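Local coordinates for lipoate-protein ligase, putative (Streptococcus pneumoniae, PDB 1VQZ) that is a putative lipoate-protein ligase, built from a lipoyl-ligase A/B-type catalytic domain followed by a bacterial lipoate-ligase C-terminal domain, at residues A[22-30]-A[45-54]; A[262-273]-A[330-341]. All coordinates share one frame; numbering follows the deposited sequence.

In the fold
The two contacts lie on opposite sides of the chain's centre, their own centres about 31 Å apart and their nearest atoms about 13 Å apart, and they share no helix, strand or sheet. Contact 1 comes first along the chain and is complete before contact 2 begins. It sets helix 23-36 against strands 42-47 and 52-55, which belong to two different sheets of the A/B catalytic domain. Contact 2 lies in the C-terminal family region, where helix 332-339, the last of the chain, packs on the hairpin of strands 260-266 and 269-278. Both contacts are largely buried, and they fall in different family regions of the chain.

Contact 1. Residues A[22-30]-A[45-54]; sequences DTAFNIALE and LLWINKPSII. With EDO (1,2-ethanediol), chain L.
Asn-26 and Asn-49 join helix 23-36 to the loop that follows strand 42-47. Asn-26 ND2 donates to Asn-49 OD1 at 2.9 Å, nearly straight (165°), and the two amides lie almost coplanar. The other end of the Asn-26 amide is held by Asn-18, whose ND2 donates to OD1, which helps fix its rotation. One turn earlier, Thr-23 OG1 donates to Ser-52 OG at 2.5 Å, and Ser-52 OG in turn donates to Lys-50 O, a short chain of hydrogen bonds. Thr-23 OG1 sits beside the backbone N (chi1 -57°), which leaves CG2 to meet Ile-54 CD1 tip to tip at 3.7 Å. Ile-27 CD1 reaches the same methyl. The Trp-47 indole packs against this tight, buried side of the helix: Asn-26 CB lies 3.5 Å from CZ3, the side chains of Ile-27 and Trp-47 cross at about a right angle, CG1 of Ile-27 3.9 Å from CH2 of Trp-47, and Glu-30 brings OE2 to the ring edge, 3.5 Å from CZ2, with its carboxylate nearly perpendicular to the indole. Thr-97 OG1 bonds both Trp-47 NE1 and Glu-30 OE2, which His-158 also bonds. A 1,2-ethanediol, also bonded to His-89, brings O2 so close to Glu-30 OE1 that the bond's details are doubtful. The looser part is the outer side of the helix start, where partly exposed Asp-22 and Lys-50 meet only through carbons, CA to CD at 4.4 Å; Asp-22 OD2 forms a salt bridge with Lys-241 while OD1 weakly caps the helix at Phe-25 N, and Lys-50 NZ pairs with Glu-76. Helix 23-36 is the crossover of the beta-alpha-beta unit 13-17, 23-36, 42-47; strand 93-101 flanks strand 42-47, strands 76-79 and 87-89 flank strand 52-55, and helix 231-245 packs against Phe-25 and Ile-27.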
loop_
_atom_site.group_PDB
_atom_site.type_symbol
_atom_site.label_atom_id
_atom_site.label_comp_id
_atom_site.label_asym_id
_atom_site.label_seq_id
_atom_site.Cartn_x
_atom_site.Cartn_y
_atom_site.Cartn_z
ATOM N N ASP A 22 -17.622 -0.438 -2.587
ATOM C CA ASP A 22 -17.111 -0.544 -3.954
ATOM C C ASP A 22 -15.613 -0.256 -4.010
ATOM O O ASP A 22 -15.174 0.879 -3.969
ATOM C CB ASP A 22 -17.932 0.405 -4.849
ATOM C CG ASP A 22 -17.622 0.299 -6.379
ATOM O OD1 ASP A 22 -16.516 -0.038 -6.816
ATOM O OD2 ASP A 22 -18.529 0.670 -7.165
ATOM N N THR A 23 -14.827 -1.322 -4.122
ATOM C CA THR A 23 -13.402 -1.224 -3.931
ATOM C C THR A 23 -12.765 -0.162 -4.832
ATOM O O THR A 23 -12.019 0.713 -4.365
ATOM C CB THR A 23 -12.708 -2.604 -4.139
ATOM O OG1 THR A 23 -13.270 -3.574 -3.247
ATOM C CG2 THR A 23 -11.212 -2.503 -3.873
ATOM N N ALA A 24 -13.034 -0.244 -6.113
ATOM C CA ALA A 24 -12.441 0.695 -7.042
ATOM C C ALA A 24 -12.868 2.149 -6.784
ATOM O O ALA A 24 -12.039 3.059 -6.870
ATOM C CB ALA A 24 -12.753 0.287 -8.448
ATOM N N PHE A 25 -14.137 2.357 -6.426
ATOM C CA PHE A 25 -14.645 3.661 -6.064
ATOM C C PHE A 25 -13.918 4.199 -4.811
ATOM O O PHE A 25 -13.479 5.363 -4.762
ATOM C CB PHE A 25 -16.170 3.620 -5.828
ATOM C CG PHE A 25 -16.707 4.913 -5.280
ATOM C CD1 PHE A 25 -16.898 6.000 -6.118
ATOM C CD2 PHE A 25 -16.927 5.066 -3.921
ATOM C CE1 PHE A 25 -17.343 7.206 -5.602
ATOM C CE2 PHE A 25 -17.348 6.269 -3.394
ATOM C CZ PHE A 25 -17.541 7.344 -4.240
ATOM N N ASN A 26 -13.795 3.340 -3.812
ATOM C CA ASN A 26 -13.204 3.703 -2.531
ATOM C C ASN A 26 -11.753 4.131 -2.660
ATOM O O ASN A 26 -11.282 5.081 -1.970
ATOM C CB ASN A 26 -13.289 2.539 -1.545
ATOM C CG ASN A 26 -14.716 2.284 -0.991
ATOM O OD1 ASN A 26 -15.658 3.084 -1.165
ATOM N ND2 ASN A 26 -14.876 1.104 -0.327
ATOM N N ILE A 27 -11.014 3.397 -3.491
ATOM C CA ILE A 27 -9.617 3.673 -3.676
ATOM C C ILE A 27 -9.486 4.978 -4.468
ATOM O O ILE A 27 -8.603 5.815 -4.163
ATOM C CB ILE A 27 -8.890 2.443 -4.228
ATOM C CG1 ILE A 27 -8.845 1.352 -3.146
ATOM C CG2 ILE A 27 -7.441 2.736 -4.636
ATOM C CD1 ILE A 27 -8.292 0.063 -3.664
ATOM N N ALA A 28 -10.370 5.167 -5.462
ATOM C CA ALA A 28 -10.408 6.441 -6.227
ATOM C C ALA A 28 -10.662 7.650 -5.281
ATOM O O ALA A 28 -10.048 8.735 -5.402
ATOM C CB ALA A 28 -11.463 6.358 -7.318
ATOM N N LEU A 29 -11.569 7.447 -4.323
ATOM C CA LEU A 29 -11.942 8.491 -3.399
ATOM C C LEU A 29 -10.754 8.837 -2.513
ATOM O O LEU A 29 -10.499 10.018 -2.257
ATOM C CB LEU A 29 -13.186 8.091 -2.593
ATOM C CG LEU A 29 -13.792 9.143 -1.649
ATOM C CD1 LEU A 29 -15.224 8.960 -1.500
ATOM C CD2 LEU A 29 -13.122 9.160 -0.248
ATOM N N GLU A 30 -10.005 7.814 -2.081
ATOM C CA GLU A 30 -8.821 8.039 -1.241
ATOM C C GLU A 30 -7.760 8.803 -2.019
ATOM O O GLU A 30 -7.150 9.759 -1.489
ATOM C CB GLU A 30 -8.255 6.705 -0.710
ATOM C CG GLU A 30 -7.046 6.849 0.225
ATOM C CD GLU A 30 -6.394 5.527 0.509
ATOM O OE1 GLU A 30 -6.105 4.813 -0.466
ATOM O OE2 GLU A 30 -6.183 5.202 1.706
ATOM N N LEU A 45 -9.912 9.543 7.118
ATOM C CA LEU A 45 -11.077 8.692 6.849
ATOM C C LEU A 45 -10.876 7.232 7.192
ATOM O O LEU A 45 -9.754 6.714 7.137
ATOM C CB LEU A 45 -11.566 8.780 5.396
ATOM C CG LEU A 45 -10.641 8.566 4.216
ATOM C CD1 LEU A 45 -11.439 8.241 2.971
ATOM C CD2 LEU A 45 -9.802 9.858 3.977
ATOM N N LEU A 46 -12.014 6.606 7.533
ATOM C CA LEU A 46 -12.146 5.160 7.758
ATOM C C LEU A 46 -13.147 4.574 6.754
ATOM O O LEU A 46 -14.160 5.171 6.494
ATOM C CB LEU A 46 -12.633 4.893 9.170
ATOM C CG LEU A 46 -11.773 5.461 10.305
ATOM C CD1 LEU A 46 -12.492 5.473 11.674
ATOM C CD2 LEU A 46 -10.491 4.712 10.355
ATOM N N TRP A 47 -12.841 3.414 6.186
ATOM C CA TRP A 47 -13.668 2.826 5.149
ATOM C C TRP A 47 -13.424 1.334 4.937
ATOM O O TRP A 47 -12.453 0.784 5.415
ATOM C CB TRP A 47 -13.500 3.614 3.844
ATOM C CG TRP A 47 -12.071 3.862 3.459
ATOM C CD1 TRP A 47 -11.192 4.766 4.010
ATOM C CD2 TRP A 47 -11.354 3.155 2.475
ATOM N NE1 TRP A 47 -9.979 4.691 3.381
ATOM C CE2 TRP A 47 -10.042 3.692 2.441
ATOM C CE3 TRP A 47 -11.695 2.140 1.583
ATOM C CZ2 TRP A 47 -9.062 3.230 1.538
ATOM C CZ3 TRP A 47 -10.697 1.666 0.680
ATOM C CH2 TRP A 47 -9.419 2.246 0.656
ATOM N N ILE A 48 -14.357 0.697 4.207
ATOM C CA ILE A 48 -14.474 -0.745 4.131
ATOM C C ILE A 48 -14.764 -1.170 2.694
ATOM O O ILE A 48 -15.677 -0.666 2.029
ATOM C CB ILE A 48 -15.569 -1.300 5.125
ATOM C CG1 ILE A 48 -15.236 -0.894 6.581
ATOM C CG2 ILE A 48 -15.703 -2.806 4.982
ATOM C CD1 ILE A 48 -16.277 -1.321 7.655
ATOM N N ASN A 49 -13.929 -2.088 2.224
ATOM C CA ASN A 49 -14.067 -2.729 0.904
ATOM C C ASN A 49 -14.695 -4.079 1.030
ATOM O O ASN A 49 -14.436 -4.797 2.008
ATOM C CB ASN A 49 -12.691 -2.956 0.307
ATOM C CG ASN A 49 -11.984 -1.661 -0.045
ATOM O OD1 ASN A 49 -12.634 -0.693 -0.484
ATOM N ND2 ASN A 49 -10.614 -1.669 0.059
ATOM N N LYS A 50 -15.530 -4.411 0.042
ATOM C CA LYS A 50 -15.982 -5.762 -0.216
ATOM C C LYS A 50 -14.790 -6.719 -0.501
ATOM O O LYS A 50 -13.709 -6.266 -0.775
ATOM C CB LYS A 50 -16.934 -5.743 -1.421
ATOM C CG LYS A 50 -16.223 -5.570 -2.768
ATOM C CD LYS A 50 -17.148 -4.974 -3.873
ATOM C CE LYS A 50 -18.213 -5.967 -4.401
ATOM N NZ LYS A 50 -17.630 -7.114 -5.129
ATOM N N PRO A 51 -15.000 -8.055 -0.436
ATOM C CA PRO A 51 -13.865 -8.994 -0.677
ATOM C C PRO A 51 -12.988 -8.654 -1.901
ATOM O O PRO A 51 -13.448 -8.604 -3.082
ATOM C CB PRO A 51 -14.541 -10.376 -0.824
ATOM C CG PRO A 51 -15.784 -10.238 0.097
ATOM C CD PRO A 51 -16.253 -8.768 -0.133
ATOM N N SER A 52 -11.717 -8.462 -1.618
ATOM C CA SER A 52 -10.781 -7.888 -2.572
ATOM C C SER A 52 -9.360 -8.330 -2.305
ATOM O O SER A 52 -8.959 -8.472 -1.148
ATOM C CB SER A 52 -10.831 -6.344 -2.511
ATOM O OG SER A 52 -12.144 -5.804 -2.773
ATOM N N ILE A 53 -8.603 -8.573 -3.377
ATOM C CA ILE A 53 -7.150 -8.619 -3.304
ATOM C C ILE A 53 -6.599 -7.284 -3.785
ATOM O O ILE A 53 -6.787 -6.890 -4.938
ATOM C CB ILE A 53 -6.509 -9.768 -4.127
ATOM C CG1 ILE A 53 -7.111 -11.130 -3.725
ATOM C CG2 ILE A 53 -4.978 -9.734 -3.946
ATOM C CD1 ILE A 53 -6.760 -11.555 -2.287
ATOM N N ILE A 54 -5.892 -6.615 -2.900
ATOM C CA ILE A 54 -5.278 -5.355 -3.199
ATOM C C ILE A 54 -3.772 -5.586 -3.406
ATOM O O ILE A 54 -3.085 -6.063 -2.510
ATOM C CB ILE A 54 -5.483 -4.338 -2.087
ATOM C CG1 ILE A 54 -6.977 -4.169 -1.732
ATOM C CG2 ILE A 54 -4.934 -2.974 -2.514
ATOM C CD1 ILE A 54 -7.880 -3.774 -2.883
HETATM C C1 EDO L . -5.852 0.063 -0.329
HETATM O O1 EDO L . -5.551 -0.674 0.833
HETATM C C2 EDO L . -5.401 1.471 -0.025
HETATM O O2 EDO L . -5.944 2.375 -0.962
#

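Contact 2. Residues A[262-273]-A[330-341]; sequences RGIKFTSGKVEV and ISREEIAEAVVG
A bend at chi3 (63°) in the Arg-262 chain turns its guanidinium onto the C-terminal end of helix 332-339, while chi1 of Phe-266 (-56°) sets CG beside the backbone N and lays its ring between Ile-264 CG2 on one face and Ile-330 CG2 on the other, with Glu-334 passing alongside. Arg-262 NH2 donates to Glu-337 O at 2.6 Å, and NE to Ala-338 O at 3.0 Å. Both oxygens lie close to the guanidinium plane, but NE stands well above the Ala-338 carbonyl plane and its bond is bent (137°). Gly-341 N lies over the centre of one guanidinium face, 3.4 Å from CZ. With two carbonyls of the last helical turn as acceptors, the positive group probably also gains from the helix dipole. Strands 260-266 and 269-278 form an antiparallel hairpin closed by a type I turn from Phe-266 to Gly-269, and the helix lies across the face of it that carries Arg-262, Ile-264, Phe-266, Val-271 and Val-273. The CG2 methyl of Ile-330 makes a CH-pi contact with Phe-266, 4.1 Å from the ring centroid, and Glu-334 slides past the ring with CB 3.5 Å from CE1. Ser-331 and Glu-334 form a capping box at the helix start, which holds the glutamate chain beside the ring. Farther along, the Ala-338 methyl packs against Val-271 CG1 (3.8 Å) and Val-273 CG2, and Ile-264 CD1 rests on the Ala-338 backbone. Helix 311-318 packs beside Ile-335 and Glu-337, and strand 281-289 continues the sheet past Val-271 and Val-273.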
loop_
_atom_site.group_PDB
_atom_site.type_symbol
_atom_site.label_atom_id
_atom_site.label_comp_id
_atom_site.label_asym_id
_atom_site.label_seq_id
_atom_site.Cartn_x
_atom_site.Cartn_y
_atom_site.Cartn_z
ATOM N N ARG A 262 15.172 -10.304 -15.665
ATOM C CA ARG A 262 15.821 -10.871 -14.507
ATOM C C ARG A 262 14.881 -10.816 -13.290
ATOM O O ARG A 262 14.001 -9.958 -13.222
ATOM C CB ARG A 262 17.117 -10.102 -14.243
ATOM C CG ARG A 262 18.186 -10.338 -15.333
ATOM C CD ARG A 262 19.371 -9.375 -15.128
ATOM N NE ARG A 262 20.079 -9.584 -13.866
ATOM C CZ ARG A 262 20.976 -10.544 -13.627
ATOM N NH1 ARG A 262 21.293 -11.450 -14.552
ATOM N NH2 ARG A 262 21.550 -10.616 -12.431
ATOM N N GLY A 263 15.075 -11.734 -12.346
ATOM C CA GLY A 263 14.278 -11.808 -11.140
ATOM C C GLY A 263 15.077 -12.316 -9.952
ATOM O O GLY A 263 15.685 -13.394 -9.991
ATOM N N ILE A 264 15.080 -11.527 -8.888
ATOM C CA ILE A 264 15.782 -11.903 -7.660
ATOM C C ILE A 264 14.845 -11.634 -6.519
ATOM O O ILE A 264 14.154 -10.605 -6.487
ATOM C CB ILE A 264 17.159 -11.161 -7.460
ATOM C CG1 ILE A 264 18.140 -11.561 -8.565
ATOM C CG2 ILE A 264 17.802 -11.574 -6.151
ATOM C CD1 ILE A 264 19.449 -10.750 -8.624
ATOM N N LYS A 265 14.825 -12.585 -5.595
ATOM C CA LYS A 265 14.053 -12.488 -4.345
ATOM C C LYS A 265 15.030 -12.204 -3.219
ATOM O O LYS A 265 15.966 -12.993 -2.968
ATOM C CB LYS A 265 13.323 -13.785 -4.129
ATOM C CG LYS A 265 12.351 -13.836 -3.012
ATOM C CD LYS A 265 11.579 -15.195 -3.046
ATOM C CE LYS A 265 11.065 -15.575 -4.495
ATOM N NZ LYS A 265 9.923 -16.561 -4.531
ATOM N N PHE A 266 14.879 -11.010 -2.655
ATOM C CA PHE A 266 15.627 -10.569 -1.499
ATOM C C PHE A 266 14.711 -10.684 -0.259
ATOM O O PHE A 266 13.503 -10.844 -0.374
ATOM C CB PHE A 266 16.115 -9.142 -1.668
ATOM C CG PHE A 266 16.957 -8.908 -2.903
ATOM C CD1 PHE A 266 18.293 -9.213 -2.915
ATOM C CD2 PHE A 266 16.393 -8.332 -4.045
ATOM C CE1 PHE A 266 19.095 -8.983 -4.067
ATOM C CE2 PHE A 266 17.153 -8.101 -5.173
ATOM C CZ PHE A 266 18.535 -8.428 -5.184
ATOM N N THR A 267 15.324 -10.611 0.906
ATOM C CA THR A 267 14.619 -10.688 2.180
ATOM C C THR A 267 13.533 -9.641 2.260
ATOM O O THR A 267 12.447 -9.932 2.694
ATOM C CB THR A 267 15.589 -10.445 3.369
ATOM O OG1 THR A 267 16.620 -11.429 3.339
ATOM C CG2 THR A 267 14.851 -10.541 4.694
ATOM N N SER A 268 13.826 -8.437 1.800
ATOM C CA SER A 268 12.870 -7.331 1.888
ATOM C C SER A 268 12.069 -7.138 0.585
ATOM O O SER A 268 11.370 -6.152 0.397
ATOM C CB SER A 268 13.621 -6.057 2.299
ATOM O OG SER A 268 14.066 -6.194 3.625
ATOM N N GLY A 269 12.115 -8.111 -0.296
ATOM C CA GLY A 269 11.271 -8.048 -1.472
ATOM C C GLY A 269 11.844 -8.702 -2.701
ATOM O O GLY A 269 13.037 -8.769 -2.926
ATOM N N LYS A 270 10.917 -9.153 -3.510
ATOM C CA LYS A 270 11.149 -9.586 -4.853
ATOM C C LYS A 270 11.327 -8.388 -5.804
ATOM O O LYS A 270 10.538 -7.428 -5.774
ATOM C CB LYS A 270 9.885 -10.401 -5.204
ATOM C CG LYS A 270 9.796 -11.000 -6.501
ATOM C CD LYS A 270 8.953 -12.271 -6.425
ATOM C CE LYS A 270 7.626 -12.096 -6.996
ATOM N NZ LYS A 270 7.082 -13.469 -7.347
ATOM N N VAL A 271 12.351 -8.459 -6.661
ATOM C CA VAL A 271 12.617 -7.446 -7.697
ATOM C C VAL A 271 12.728 -8.139 -9.066
ATOM O O VAL A 271 13.555 -9.024 -9.267
ATOM C CB VAL A 271 13.915 -6.641 -7.427
ATOM C CG1 VAL A 271 14.164 -5.631 -8.543
ATOM C CG2 VAL A 271 13.863 -5.971 -6.071
ATOM N N GLU A 272 11.858 -7.728 -9.984
ATOM C CA GLU A 272 11.777 -8.247 -11.345
ATOM C C GLU A 272 12.027 -7.117 -12.329
ATOM O O GLU A 272 11.336 -6.112 -12.317
ATOM C CB GLU A 272 10.417 -8.846 -11.609
ATOM C CG GLU A 272 10.337 -9.657 -12.936
ATOM C CD GLU A 272 8.968 -10.288 -13.180
ATOM O OE1 GLU A 272 7.939 -9.702 -12.743
ATOM O OE2 GLU A 272 8.933 -11.364 -13.850
ATOM N N VAL A 273 13.018 -7.302 -13.181
ATOM C CA VAL A 273 13.467 -6.258 -14.081
ATOM C C VAL A 273 13.283 -6.652 -15.537
ATOM O O VAL A 273 13.810 -7.651 -16.003
ATOM C CB VAL A 273 14.952 -5.966 -13.871
ATOM C CG1 VAL A 273 15.410 -4.862 -14.862
ATOM C CG2 VAL A 273 15.237 -5.608 -12.439
ATOM N N ILE A 330 16.741 -3.022 0.831
ATOM C CA ILE A 330 17.517 -3.588 -0.277
ATOM C C ILE A 330 18.545 -2.573 -0.733
ATOM O O ILE A 330 18.218 -1.397 -0.919
ATOM C CB ILE A 330 16.591 -3.997 -1.455
ATOM C CG1 ILE A 330 15.393 -4.795 -0.931
ATOM C CG2 ILE A 330 17.386 -4.823 -2.527
ATOM C CD1 ILE A 330 14.382 -5.192 -2.024
ATOM N N SER A 331 19.782 -3.041 -0.898
ATOM C CA SER A 331 20.935 -2.187 -1.196
ATOM C C SER A 331 21.056 -1.853 -2.668
ATOM O O SER A 331 20.452 -2.532 -3.542
ATOM C CB SER A 331 22.236 -2.825 -0.685
ATOM O OG SER A 331 22.692 -3.905 -1.478
ATOM N N ARG A 332 21.865 -0.825 -2.948
ATOM C CA ARG A 332 22.186 -0.445 -4.333
ATOM C C ARG A 332 22.895 -1.567 -5.078
ATOM O O ARG A 332 22.636 -1.804 -6.255
ATOM C CB ARG A 332 23.059 0.809 -4.374
ATOM C CG ARG A 332 22.334 2.073 -3.949
ATOM C CD ARG A 332 23.298 3.263 -3.788
ATOM N NE ARG A 332 22.569 4.451 -3.352
ATOM C CZ ARG A 332 22.246 4.698 -2.085
ATOM N NH1 ARG A 332 22.661 3.874 -1.126
ATOM N NH2 ARG A 332 21.558 5.790 -1.768
ATOM N N GLU A 333 23.783 -2.249 -4.363
ATOM C CA GLU A 333 24.516 -3.396 -4.889
ATOM C C GLU A 333 23.545 -4.510 -5.262
ATOM O O GLU A 333 23.705 -5.162 -6.290
ATOM C CB GLU A 333 25.540 -3.918 -3.887
ATOM C CG GLU A 333 26.729 -3.033 -3.670
ATOM C CD GLU A 333 26.459 -1.837 -2.780
ATOM O OE1 GLU A 333 25.377 -1.716 -2.174
ATOM O OE2 GLU A 333 27.371 -1.019 -2.685
ATOM N N GLU A 334 22.568 -4.729 -4.408
ATOM C CA GLU A 334 21.552 -5.729 -4.665
ATOM C C GLU A 334 20.676 -5.326 -5.857
ATOM O O GLU A 334 20.374 -6.158 -6.684
ATOM C CB GLU A 334 20.715 -5.982 -3.395
ATOM C CG GLU A 334 21.434 -6.815 -2.332
ATOM C CD GLU A 334 20.725 -6.872 -0.972
ATOM O OE1 GLU A 334 20.172 -5.854 -0.473
ATOM O OE2 GLU A 334 20.766 -7.953 -0.361
ATOM N N ILE A 335 20.219 -4.076 -5.922
ATOM C CA ILE A 335 19.430 -3.626 -7.067
ATOM C C ILE A 335 20.216 -3.700 -8.373
ATOM O O ILE A 335 19.677 -4.198 -9.383
ATOM C CB ILE A 335 18.838 -2.188 -6.852
ATOM C CG1 ILE A 335 17.840 -2.211 -5.708
ATOM C CG2 ILE A 335 18.137 -1.679 -8.101
ATOM C CD1 ILE A 335 16.697 -3.175 -5.928
ATOM N N ALA A 336 21.492 -3.273 -8.360
ATOM C CA ALA A 336 22.360 -3.427 -9.538
ATOM C C ALA A 336 22.393 -4.867 -10.028
ATOM O O ALA A 336 22.354 -5.138 -11.245
ATOM C CB ALA A 336 23.764 -2.972 -9.247
ATOM N N GLU A 337 22.481 -5.792 -9.080
ATOM C CA GLU A 337 22.540 -7.218 -9.401
ATOM C C GLU A 337 21.229 -7.683 -10.070
ATOM O O GLU A 337 21.247 -8.393 -11.059
ATOM C CB GLU A 337 22.845 -8.028 -8.145
ATOM C CG GLU A 337 23.131 -9.480 -8.412
ATOM C CD GLU A 337 23.482 -10.282 -7.148
ATOM O OE1 GLU A 337 23.479 -9.708 -6.021
ATOM O OE2 GLU A 337 23.752 -11.496 -7.307
ATOM N N ALA A 338 20.104 -7.221 -9.554
ATOM C CA ALA A 338 18.792 -7.453 -10.198
ATOM C C ALA A 338 18.760 -6.892 -11.648
ATOM O O ALA A 338 18.285 -7.544 -12.582
ATOM C CB ALA A 338 17.692 -6.851 -9.356
ATOM N N VAL A 339 19.312 -5.700 -11.836
ATOM C CA VAL A 339 19.284 -5.063 -13.144
ATOM C C VAL A 339 20.176 -5.787 -14.140
ATOM O O VAL A 339 19.802 -5.967 -15.299
ATOM C CB VAL A 339 19.659 -3.531 -13.032
ATOM C CG1 VAL A 339 19.796 -2.880 -14.426
ATOM C CG2 VAL A 339 18.582 -2.776 -12.252
ATOM N N VAL A 340 21.367 -6.182 -13.707
ATOM C CA VAL A 340 22.375 -6.708 -14.650
ATOM C C VAL A 340 23.299 -7.759 -14.032
ATOM O O VAL A 340 23.742 -7.616 -12.928
ATOM C CB VAL A 340 23.163 -5.551 -15.347
ATOM C CG1 VAL A 340 23.843 -4.627 -14.333
ATOM C CG2 VAL A 340 24.181 -6.073 -16.340
ATOM N N GLY A 341 23.595 -8.806 -14.787
ATOM C CA GLY A 341 24.508 -9.867 -14.332
ATOM C C GLY A 341 25.964 -9.389 -14.287
ATOM O O GLY A 341 26.878 -10.036 -13.724
ATOM O OXT GLY A 341 26.273 -8.316 -14.834
#